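Local coordinates for 1H-3-hydroxy-4-oxoquinoline 2,4-dioxygenase (Pseudomonas putida, PDB 3IBT), which catalyses the cofactor-independent, oxygen-dependent ring cleavage of 3-hydroxy-1H-quinolin-4-one to N-formylanthranilate and carbon monoxide in oxoquinoline degradation, at residues 214-218 against 219-223; 66-69 against 70-74. All coordinates share one frame; numbering follows the deposited sequence.

Contact 1: 214-218 against 219-223; sequences QPLSQ and DYRQL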
loop_
_atom_site.group_PDB
_atom_site.type_symbol
_atom_site.label_atom_id
_atom_site.label_comp_id
_atom_site.label_asym_id
_atom_site.label_seq_id
_atom_site.Cartn_x
_atom_site.Cartn_y
_atom_site.Cartn_z
ATOM N N GLN A 214 -10.150 -3.850 -7.823
ATOM C CA GLN A 214 -11.216 -4.188 -6.877
ATOM C C GLN A 214 -11.630 -2.949 -6.051
ATOM O O GLN A 214 -10.829 -2.007 -5.885
ATOM C CB GLN A 214 -10.686 -5.299 -5.958
ATOM C CG GLN A 214 -11.732 -6.303 -5.779
ATOM C CD GLN A 214 -11.333 -7.420 -4.877
ATOM O OE1 GLN A 214 -10.863 -8.455 -5.351
ATOM N NE2 GLN A 214 -11.584 -7.254 -3.562
ATOM N N PRO A 215 -12.840 -2.912 -5.504
ATOM C CA PRO A 215 -13.977 -3.772 -5.525
ATOM C C PRO A 215 -14.642 -3.810 -6.918
ATOM O O PRO A 215 -14.563 -2.843 -7.707
ATOM C CB PRO A 215 -14.882 -3.148 -4.478
ATOM C CG PRO A 215 -14.421 -1.765 -4.361
ATOM C CD PRO A 215 -13.048 -1.729 -4.655
ATOM N N LEU A 216 -15.246 -4.956 -7.209
ATOM C CA LEU A 216 -15.705 -5.231 -8.521
ATOM C C LEU A 216 -17.058 -4.631 -8.544
ATOM O O LEU A 216 -18.057 -5.333 -8.417
ATOM C CB LEU A 216 -15.752 -6.736 -8.766
ATOM C CG LEU A 216 -14.394 -7.402 -8.536
ATOM C CD1 LEU A 216 -14.452 -8.878 -8.687
ATOM C CD2 LEU A 216 -13.466 -6.851 -9.565
ATOM N N SER A 217 -17.093 -3.311 -8.685
ATOM C CA SER A 217 -18.343 -2.576 -8.662
ATOM C C SER A 217 -18.367 -1.529 -9.739
ATOM O O SER A 217 -17.548 -0.601 -9.750
ATOM C CB SER A 217 -18.525 -1.924 -7.288
ATOM O OG SER A 217 -19.541 -0.928 -7.302
ATOM N N GLN A 218 -19.324 -1.650 -10.638
ATOM C CA GLN A 218 -19.490 -0.594 -11.627
ATOM C C GLN A 218 -19.781 0.761 -10.973
ATOM O O GLN A 218 -19.196 1.758 -11.383
ATOM C CB GLN A 218 -20.477 -0.941 -12.734
ATOM C CG GLN A 218 -20.621 0.166 -13.801
ATOM C CD GLN A 218 -19.280 0.615 -14.497
ATOM O OE1 GLN A 218 -18.257 -0.095 -14.474
ATOM N NE2 GLN A 218 -19.316 1.794 -15.140
ATOM N N ASP A 219 -20.609 0.806 -9.930
ATOM C CA ASP A 219 -20.824 2.073 -9.213
ATOM C C ASP A 219 -19.504 2.761 -8.822
ATOM O O ASP A 219 -19.346 3.991 -9.054
ATOM C CB ASP A 219 -21.669 1.884 -7.959
ATOM C CG ASP A 219 -23.145 1.587 -8.257
ATOM O OD1 ASP A 219 -23.643 1.833 -9.410
ATOM O OD2 ASP A 219 -23.810 1.102 -7.292
ATOM N N TYR A 220 -18.596 1.957 -8.227
ATOM C CA TYR A 220 -17.304 2.378 -7.706
ATOM C C TYR A 220 -16.403 2.888 -8.805
ATOM O O TYR A 220 -15.735 3.901 -8.643
ATOM C CB TYR A 220 -16.612 1.185 -7.021
ATOM C CG TYR A 220 -15.366 1.504 -6.193
ATOM C CD1 TYR A 220 -15.484 1.943 -4.862
ATOM C CD2 TYR A 220 -14.074 1.326 -6.715
ATOM C CE1 TYR A 220 -14.357 2.215 -4.065
ATOM C CE2 TYR A 220 -12.910 1.605 -5.918
ATOM C CZ TYR A 220 -13.079 2.047 -4.601
ATOM O OH TYR A 220 -11.999 2.346 -3.815
ATOM N N ARG A 221 -16.353 2.165 -9.917
ATOM C CA ARG A 221 -15.568 2.622 -11.038
ATOM C C ARG A 221 -16.105 3.986 -11.469
ATOM O O ARG A 221 -15.339 4.887 -11.736
ATOM C CB ARG A 221 -15.636 1.607 -12.176
ATOM C CG ARG A 221 -15.103 0.215 -11.803
ATOM C CD ARG A 221 -15.295 -0.750 -12.957
ATOM N NE ARG A 221 -15.004 -2.119 -12.569
ATOM C CZ ARG A 221 -15.941 -3.037 -12.325
ATOM N NH1 ARG A 221 -17.230 -2.715 -12.445
ATOM N NH2 ARG A 221 -15.611 -4.284 -11.965
ATOM N N GLN A 222 -17.429 4.139 -11.492
ATOM C CA GLN A 222 -18.069 5.390 -11.852
ATOM C C GLN A 222 -17.802 6.512 -10.827
ATOM O O GLN A 222 -17.627 7.690 -11.184
ATOM C CB GLN A 222 -19.556 5.139 -11.958
ATOM C CG GLN A 222 -20.327 6.195 -12.662
ATOM C CD GLN A 222 -19.687 6.636 -13.945
ATOM O OE1 GLN A 222 -19.367 7.802 -14.089
ATOM N NE2 GLN A 222 -19.514 5.720 -14.897
ATOM N N LEU A 223 -17.797 6.159 -9.555
ATOM C CA LEU A 223 -17.486 7.119 -8.509
ATOM C C LEU A 223 -16.122 7.778 -8.749
ATOM O O LEU A 223 -15.937 8.938 -8.412
ATOM C CB LEU A 223 -17.463 6.430 -7.142
ATOM C CG LEU A 223 -17.035 7.307 -5.963
ATOM C CD1 LEU A 223 -18.265 7.943 -5.320
ATOM C CD2 LEU A 223 -16.121 6.601 -4.897
HETATM O O HOH W 1 -10.144 0.051 -4.320
#
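Pro215 and Tyr220 meet where the chain turns into helix 218-230, and the tyrosine can be followed outward from its root. Its CB lies 3.6 Å from Ser217 OG, against the residue that caps the helix. With CG anti to the backbone N (chi1 -169°), the ring is carried back over the loop, and Pro215, which follows a cis peptide bond, lies over one face of it. Pro215 CG stands 3.7 Å from the Tyr220 ring centroid, only 4° off the normal, a clear CH-pi contact, while Pro215 CD lies over CE2 and CZ. At the tip, Tyr220 OH bonds to the backbone N of Leu123 and shares a water with Gln214 O, so the phenol is held at both its face and its hydroxyl.

Ser217 is the N-cap: Tyr220 N donates to its OG at 3.2 Å, the capping bond, while Arg221 N donates to Ser217 O at 3.0 Å in the first helical turn. The extended Arg221 chain runs back along the loop, laying one guanidinium face over Ser217 N. Its NH1 reaches Gln218 OE1 in a weak bond of 3.5 Å, the amide and guanidinium planes being nearly coplanar (22° apart). A serine N-cap and a CH-pi contact of proline on tyrosine thus mark the start of the helix after strand 207-212, a beta-to-alpha connection of the alpha/beta-hydrolase fold.

Contact 2: 66-69 against 70-74; sequences GDFD and SQTLA
Phe68 and Thr72 meet at the start of helix 70-83, their side chains crossing at about a right angle with Phe68 CB beside Thr72 OG1. The phenyl group leaves its backbone between N and the carbonyl carbon (chi1 47°), which turns the ring across the helix start and brings its CE1 beside Leu73. There Phe68 CE1 and Leu73 CD2 are 4.0 Å apart, the two side chains meeting at a slant in an apolar contact; with Leu73 buried, this is the packed side.

The polar centre of this packed side is the carbonyl of Asp69, the N-cap residue. Thr72 OG1 donates to Asp69 O at 3.2 Å, in the carbonyl plane and on a lone pair, with a C=O...donor angle of 140°. The same oxygen also receives two weak backbone bonds, from Thr72 N at 3.2 Å and from Leu73 N at 3.4 Å. Three donors therefore converge on one acceptor, and the threonine hydroxyl adds a side-chain grip to the opening turn. The Asp69 carboxylate itself makes no capping bond.

The other side is looser and faces solvent. Asp69 and Gln71, both exposed, run side by side in the same direction, their CB atoms 4.0 Å apart. Their flat ends are turned almost perpendicular, the carboxylate and amide planes 87° apart, and Asp69 OD2 comes no nearer than 4.2 Å to Gln71 OE1.

Helix 175-192 flanks the loop: its Arg180 makes a cation-pi contact with Phe68, and its Arg183 a salt bridge with Asp67. Leu73 packs on Trp30 and Trp55 in loops. Ser70 touches Asn188 of helix 175-192 and Trp99 of helix 97-107, so the helix start, which follows strand 49-53 through a loop, is in contact with both helices.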
loop_
_atom_site.group_PDB
_atom_site.type_symbol
_atom_site.label_atom_id
_atom_site.label_comp_id
_atom_site.label_asym_id
_atom_site.label_seq_id
_atom_site.Cartn_x
_atom_site.Cartn_y
_atom_site.Cartn_z
ATOM N N GLY A 66 6.857 -2.511 20.692
ATOM C CA GLY A 66 5.551 -1.976 21.037
ATOM C C GLY A 66 4.620 -2.095 19.859
ATOM O O GLY A 66 5.055 -2.249 18.710
ATOM N N ASP A 67 3.329 -2.061 20.142
ATOM C CA ASP A 67 2.396 -1.876 19.062
ATOM C C ASP A 67 2.661 -0.432 18.629
ATOM O O ASP A 67 3.481 0.267 19.276
ATOM C CB ASP A 67 0.948 -2.134 19.511
ATOM C CG ASP A 67 0.201 -0.864 19.821
ATOM O OD1 ASP A 67 0.359 -0.335 20.941
ATOM O OD2 ASP A 67 -0.531 -0.393 18.927
ATOM N N PHE A 68 2.001 0.009 17.555
ATOM C CA PHE A 68 2.314 1.307 16.944
ATOM C C PHE A 68 1.163 1.859 16.105
ATOM O O PHE A 68 0.207 1.142 15.788
ATOM C CB PHE A 68 3.613 1.206 16.106
ATOM C CG PHE A 68 3.653 -0.002 15.203
ATOM C CD1 PHE A 68 3.016 0.014 13.953
ATOM C CD2 PHE A 68 4.294 -1.171 15.610
ATOM C CE1 PHE A 68 3.038 -1.123 13.109
ATOM C CE2 PHE A 68 4.320 -2.307 14.785
ATOM C CZ PHE A 68 3.677 -2.285 13.532
ATOM N N ASP A 69 1.266 3.146 15.774
ATOM C CA ASP A 69 0.320 3.826 14.885
ATOM C C ASP A 69 0.760 3.618 13.432
ATOM O O ASP A 69 1.958 3.372 13.134
ATOM C CB ASP A 69 0.310 5.359 15.122
ATOM C CG ASP A 69 -0.657 5.840 16.249
ATOM O OD1 ASP A 69 -1.838 5.407 16.344
ATOM O OD2 ASP A 69 -0.243 6.744 17.017
ATOM N N SER A 70 -0.227 3.763 12.551
ATOM C CA SER A 70 -0.049 4.026 11.124
ATOM C C SER A 70 0.795 5.292 10.903
ATOM O O SER A 70 1.385 5.490 9.817
ATOM C CB SER A 70 -1.427 4.174 10.430
ATOM O OG SER A 70 -1.391 5.081 9.340
ATOM N N GLN A 71 0.831 6.145 11.932
ATOM C CA GLN A 71 1.650 7.376 11.918
ATOM C C GLN A 71 3.130 7.183 12.250
ATOM O O GLN A 71 3.968 7.952 11.767
ATOM C CB GLN A 71 1.035 8.474 12.795
ATOM C CG GLN A 71 0.093 9.356 12.016
ATOM C CD GLN A 71 -0.978 9.932 12.869
ATOM O OE1 GLN A 71 -1.172 9.523 14.024
ATOM N NE2 GLN A 71 -1.696 10.905 12.319
ATOM N N THR A 72 3.445 6.171 13.062
ATOM C CA THR A 72 4.851 5.833 13.295
ATOM C C THR A 72 5.443 5.115 12.071
ATOM O O THR A 72 6.658 5.207 11.870
ATOM C CB THR A 72 5.105 5.025 14.598
ATOM O OG1 THR A 72 4.883 3.622 14.362
ATOM C CG2 THR A 72 4.196 5.502 15.732
ATOM N N LEU A 73 4.606 4.441 11.241
ATOM C CA LEU A 73 5.141 3.744 10.047
ATOM C C LEU A 73 5.675 4.762 9.076
ATOM O O LEU A 73 6.763 4.587 8.527
ATOM C CB LEU A 73 4.128 2.843 9.372
ATOM C CG LEU A 73 3.862 1.520 10.073
ATOM C CD1 LEU A 73 2.828 0.708 9.279
ATOM C CD2 LEU A 73 5.096 0.744 10.213
ATOM N N ALA A 74 4.898 5.828 8.892
ATOM C CA ALA A 74 5.350 7.099 8.313
ATOM C C ALA A 74 6.696 7.559 8.859
ATOM O O ALA A 74 7.615 7.925 8.104
ATOM C CB ALA A 74 4.348 8.167 8.625
#

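How the contacts relate
Contacts 1 and 2 exemplify one principle, a loop leading from a sheet strand into a helix, at two places in the same alpha/beta-hydrolase fold. They lie on opposite sides of the chain's centre, their own centres 31 Å apart and their nearest atoms about 17 Å apart, with no direct contact between them. Each nevertheless approaches residues assigned to the active site by similarity. In contact 1 the side chain of Gln214 lies about 4 Å from those of Asp120, thought to raise the basicity of the active-site His244, and Trp153, a probable substrate-binding residue. In contact 2 the side chain of Phe68 comes about 3 Å from that of Trp30, another probable substrate-binding residue.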